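PDB 3C2G: beta-catenin homolog sys-1 from Caenorhabditis elegans, which acts as a transcription coregulator in Wnt asymmetry signalling, activating or repressing target genes depending on upstream signals and partners such as the TCF factor pop-1, which it binds directly. Local coordinates for residues L267-L271 / L307-V311; N298-R302 / H336-V341. One frame throughout, in Å; residues are numbered along the deposited sequence.

Contact 1. Residues L267-L271 / L307-V311; sequences LGLLL and LLLQV
L307 lays its CD1 methyl over the backbone of G268, 3.7 Å from G268 N, where two helices of the armadillo superhelix that lie side by side, 251-270 and 298-311, come together near their C-terminal ends. The backbones draw within 6.0 Å, CA of G268 to CA of L307. Glycine suits this place: with no side chain at G268, the amide of Q310 can lie close over its CA (OE1 of Q310 to CA of G268, 3.6 Å). CG of L307 lies anti to the backbone N (chi1 -176°), which sends its two methyls across the gap: CD2 meets CB of L267, while CD1 also touches CD1 of L271. CD1 of L271 also packs on CG1 of V311, 4.0 Å away, and I277 and F280 of helix 274-282 continue the apolar layer around L271. Beside these branched aliphatic residues, Q310 supplies the polar link. Glutamine is long enough to span the gap, and Q310 also packs on the backbone of the bound pop-1 peptide. Q310 NE2 makes a weak, bent bond to L271 O at 3.4 Å. The stronger bond, Q310 NE2 to G268 O, is 2.8 Å long, nearly straight at 172°, and falls on a lone pair in the carbonyl plane.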
# COMPACT_ATOMS: atom_id res chain seq x y z
N LEU A 267 8.24 -8.30 -0.66
CA LEU A 267 8.86 -6.99 -0.93
C LEU A 267 8.04 -5.81 -0.41
O LEU A 267 8.59 -4.88 0.17
CB LEU A 267 9.11 -6.82 -2.42
CG LEU A 267 10.24 -7.69 -2.94
CD1 LEU A 267 10.09 -7.84 -4.43
CD2 LEU A 267 11.58 -7.11 -2.52
N GLY A 268 6.72 -5.85 -0.59
CA GLY A 268 5.84 -4.88 0.03
C GLY A 268 6.08 -4.74 1.53
O GLY A 268 6.14 -3.63 2.06
N LEU A 269 6.21 -5.87 2.24
CA LEU A 269 6.44 -5.81 3.67
C LEU A 269 7.83 -5.33 4.04
O LEU A 269 7.99 -4.65 5.05
CB LEU A 269 6.14 -7.14 4.34
CG LEU A 269 4.91 -6.97 5.23
CD1 LEU A 269 3.81 -8.01 4.90
CD2 LEU A 269 5.32 -6.95 6.71
N LEU A 270 8.82 -5.67 3.23
CA LEU A 270 10.19 -5.31 3.56
C LEU A 270 10.46 -3.82 3.38
O LEU A 270 11.16 -3.22 4.18
CB LEU A 270 11.17 -6.10 2.71
CG LEU A 270 11.44 -7.53 3.13
CD1 LEU A 270 12.14 -8.25 1.99
CD2 LEU A 270 12.29 -7.55 4.41
N LEU A 271 9.89 -3.24 2.33
CA LEU A 271 10.22 -1.87 1.95
C LEU A 271 9.45 -0.85 2.79
O LEU A 271 8.56 -0.17 2.30
CB LEU A 271 9.99 -1.69 0.45
CG LEU A 271 10.72 -2.72 -0.41
CD1 LEU A 271 10.23 -2.60 -1.84
CD2 LEU A 271 12.26 -2.64 -0.32
N LEU A 307 2.67 -2.88 -5.56
CA LEU A 307 4.03 -2.62 -5.18
C LEU A 307 4.63 -1.38 -5.89
O LEU A 307 5.36 -0.61 -5.28
CB LEU A 307 4.90 -3.87 -5.42
CG LEU A 307 6.37 -3.80 -4.97
CD1 LEU A 307 6.54 -3.53 -3.48
CD2 LEU A 307 7.15 -5.06 -5.41
N LEU A 308 4.31 -1.20 -7.17
CA LEU A 308 4.68 -0.00 -7.89
C LEU A 308 4.15 1.23 -7.18
O LEU A 308 4.89 2.18 -6.95
CB LEU A 308 4.15 -0.03 -9.32
CG LEU A 308 4.98 -0.86 -10.30
CD1 LEU A 308 4.32 -0.88 -11.67
CD2 LEU A 308 6.39 -0.34 -10.41
N LEU A 309 2.88 1.19 -6.80
CA LEU A 309 2.28 2.28 -6.06
C LEU A 309 3.14 2.60 -4.83
O LEU A 309 3.46 3.75 -4.57
CB LEU A 309 0.86 1.91 -5.64
CG LEU A 309 0.05 2.99 -4.91
CD1 LEU A 309 -0.12 4.24 -5.81
CD2 LEU A 309 -1.31 2.48 -4.40
N GLN A 310 3.55 1.56 -4.11
CA GLN A 310 4.19 1.73 -2.83
C GLN A 310 5.54 2.39 -2.94
O GLN A 310 5.97 3.05 -2.01
CB GLN A 310 4.35 0.36 -2.18
CG GLN A 310 4.59 0.41 -0.70
CD GLN A 310 4.74 -0.99 -0.11
OE1 GLN A 310 3.93 -1.87 -0.39
NE2 GLN A 310 5.79 -1.19 0.70
N VAL A 311 6.22 2.21 -4.07
CA VAL A 311 7.58 2.72 -4.24
C VAL A 311 7.63 4.00 -5.10
O VAL A 311 8.72 4.49 -5.42
CB VAL A 311 8.54 1.64 -4.87
CG1 VAL A 311 8.54 0.35 -4.03
CG2 VAL A 311 8.17 1.33 -6.33

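Contact 2. Residues N298-R302 / H336-V341; sequences NDLIR and HPDDEV
R302 and D338 form the charged part of this contact, which joins two adjacent helices of the armadillo superhelix, 298-311 and 339-352, near their N-terminal ends. R302 NH1 stands 3.4 Å from D338 OD1, a long salt bridge in which the carboxylate meets the guanidinium at its edge, the two planes almost perpendicular (89°). A bend at chi3 (-76°) turns the arginine back so that R302 NH2 also reaches D299 OD1 at 3.0 Å; one guanidinium thus serves two acids, a task suited to its several N-H groups. D338 is the N-cap of helix 339-352, its OD2 weakly accepting from E340 N. The carboxylate of E340 is directed elsewhere, to R393.

Apolar contacts lie alongside. CG2 of V341 touches both CG2 of I301 and the aliphatic CG of R302, each at 4.0 Å, so the arginine's stem packs while its head carries charge. I301 places CG2 and CD1 near CE1 of H336, the same corner of the ring that N298 approaches.

Among polar contacts without a direct hydrogen bond, N298 OD1 lies at the edge of the H336 ring, 3.4 Å from CE1. A water donates to R302 O at 2.8 Å and, weakly, to E340 O.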
# COMPACT_ATOMS: atom_id res chain seq x y z
N ASN A 298 -4.46 -11.46 -13.90
CA ASN A 298 -4.93 -10.31 -13.15
C ASN A 298 -4.50 -10.23 -11.69
O ASN A 298 -4.29 -9.14 -11.17
CB ASN A 298 -6.45 -10.15 -13.31
CG ASN A 298 -6.83 -9.82 -14.74
OD1 ASN A 298 -5.96 -9.61 -15.59
ND2 ASN A 298 -8.13 -9.78 -15.01
N ASP A 299 -4.35 -11.37 -11.03
CA ASP A 299 -3.87 -11.37 -9.65
C ASP A 299 -2.43 -10.90 -9.64
O ASP A 299 -2.03 -10.10 -8.80
CB ASP A 299 -4.00 -12.75 -9.01
CG ASP A 299 -5.43 -13.10 -8.61
OD1 ASP A 299 -6.23 -12.16 -8.34
OD2 ASP A 299 -5.77 -14.30 -8.56
N LEU A 300 -1.67 -11.41 -10.59
CA LEU A 300 -0.28 -11.06 -10.72
C LEU A 300 -0.17 -9.56 -11.06
O LEU A 300 0.61 -8.84 -10.44
CB LEU A 300 0.38 -11.95 -11.79
CG LEU A 300 1.89 -11.86 -12.01
CD1 LEU A 300 2.35 -12.98 -12.92
CD2 LEU A 300 2.25 -10.54 -12.64
N ILE A 301 -0.96 -9.09 -12.02
CA ILE A 301 -0.95 -7.68 -12.38
C ILE A 301 -1.36 -6.78 -11.20
O ILE A 301 -0.68 -5.80 -10.90
CB ILE A 301 -1.78 -7.39 -13.67
CG1 ILE A 301 -1.11 -8.08 -14.87
CG2 ILE A 301 -1.92 -5.88 -13.91
CD1 ILE A 301 -2.03 -8.33 -16.04
N ARG A 302 -2.45 -7.13 -10.52
CA ARG A 302 -2.86 -6.40 -9.32
C ARG A 302 -1.75 -6.28 -8.29
O ARG A 302 -1.57 -5.22 -7.68
CB ARG A 302 -4.10 -7.02 -8.65
CG ARG A 302 -5.42 -6.48 -9.17
CD ARG A 302 -6.58 -6.87 -8.25
NE ARG A 302 -6.96 -8.27 -8.41
CZ ARG A 302 -7.77 -8.73 -9.37
NH1 ARG A 302 -8.28 -7.90 -10.27
NH2 ARG A 302 -8.05 -10.03 -9.44
N HIS A 336 -6.61 -1.75 -19.12
CA HIS A 336 -6.94 -2.72 -18.07
C HIS A 336 -8.25 -2.40 -17.38
O HIS A 336 -8.41 -1.34 -16.80
CB HIS A 336 -5.84 -2.88 -17.03
CG HIS A 336 -5.94 -4.15 -16.26
ND1 HIS A 336 -5.23 -5.28 -16.60
CD2 HIS A 336 -6.71 -4.49 -15.20
CE1 HIS A 336 -5.54 -6.26 -15.76
NE2 HIS A 336 -6.43 -5.80 -14.90
N PRO A 337 -9.21 -3.35 -17.43
CA PRO A 337 -10.57 -3.04 -17.01
C PRO A 337 -10.83 -2.97 -15.49
O PRO A 337 -11.95 -2.60 -15.09
CB PRO A 337 -11.39 -4.16 -17.64
CG PRO A 337 -10.45 -5.30 -17.80
CD PRO A 337 -9.06 -4.74 -17.91
N ASP A 338 -9.86 -3.29 -14.65
CA ASP A 338 -10.18 -3.25 -13.22
C ASP A 338 -9.65 -2.06 -12.40
O ASP A 338 -8.49 -1.64 -12.53
CB ASP A 338 -10.06 -4.64 -12.56
CG ASP A 338 -9.00 -4.72 -11.50
OD1 ASP A 338 -7.83 -4.95 -11.84
OD2 ASP A 338 -9.36 -4.62 -10.32
N ASP A 339 -10.54 -1.52 -11.58
CA ASP A 339 -10.31 -0.28 -10.86
C ASP A 339 -9.10 -0.29 -9.93
O ASP A 339 -8.49 0.76 -9.72
CB ASP A 339 -11.56 0.15 -10.09
CG ASP A 339 -12.66 0.67 -11.02
OD1 ASP A 339 -12.36 1.08 -12.17
OD2 ASP A 339 -13.83 0.67 -10.59
N GLU A 340 -8.75 -1.45 -9.39
CA GLU A 340 -7.59 -1.53 -8.51
C GLU A 340 -6.33 -1.23 -9.29
O GLU A 340 -5.42 -0.57 -8.79
CB GLU A 340 -7.48 -2.91 -7.85
CG GLU A 340 -8.48 -3.16 -6.73
CD GLU A 340 -8.36 -2.17 -5.57
OE1 GLU A 340 -7.22 -1.80 -5.20
OE2 GLU A 340 -9.42 -1.77 -5.02
N VAL A 341 -6.27 -1.72 -10.52
CA VAL A 341 -5.13 -1.48 -11.37
C VAL A 341 -5.09 0.00 -11.77
O VAL A 341 -4.03 0.62 -11.75
CB VAL A 341 -5.14 -2.44 -12.60
CG1 VAL A 341 -4.04 -2.09 -13.56
CG2 VAL A 341 -4.95 -3.87 -12.14
O HOH W 1 -3.36 -3.02 -7.92

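Overall arrangement
From the N terminus, helix 251-270 comes first, and its end waits for contact 1 until the chain has run through helices 274-282 and 285-292 and almost to the end of helix 298-311, closing a loop of 35 residues. Contact 2 starts earlier on that same helix, at residues 298-302, and closes 33 residues later, beyond helix 325-335, at the start of helix 339-352. The two closures cross rather than nest. Helix 298-311 is the shared element: its first turn meets helix 339-352, its last turn helix 251-270. The centres of the two contacts are about 16 Å apart and they do not touch; helix 298-311 is thus held near both ends, to a different helix at each.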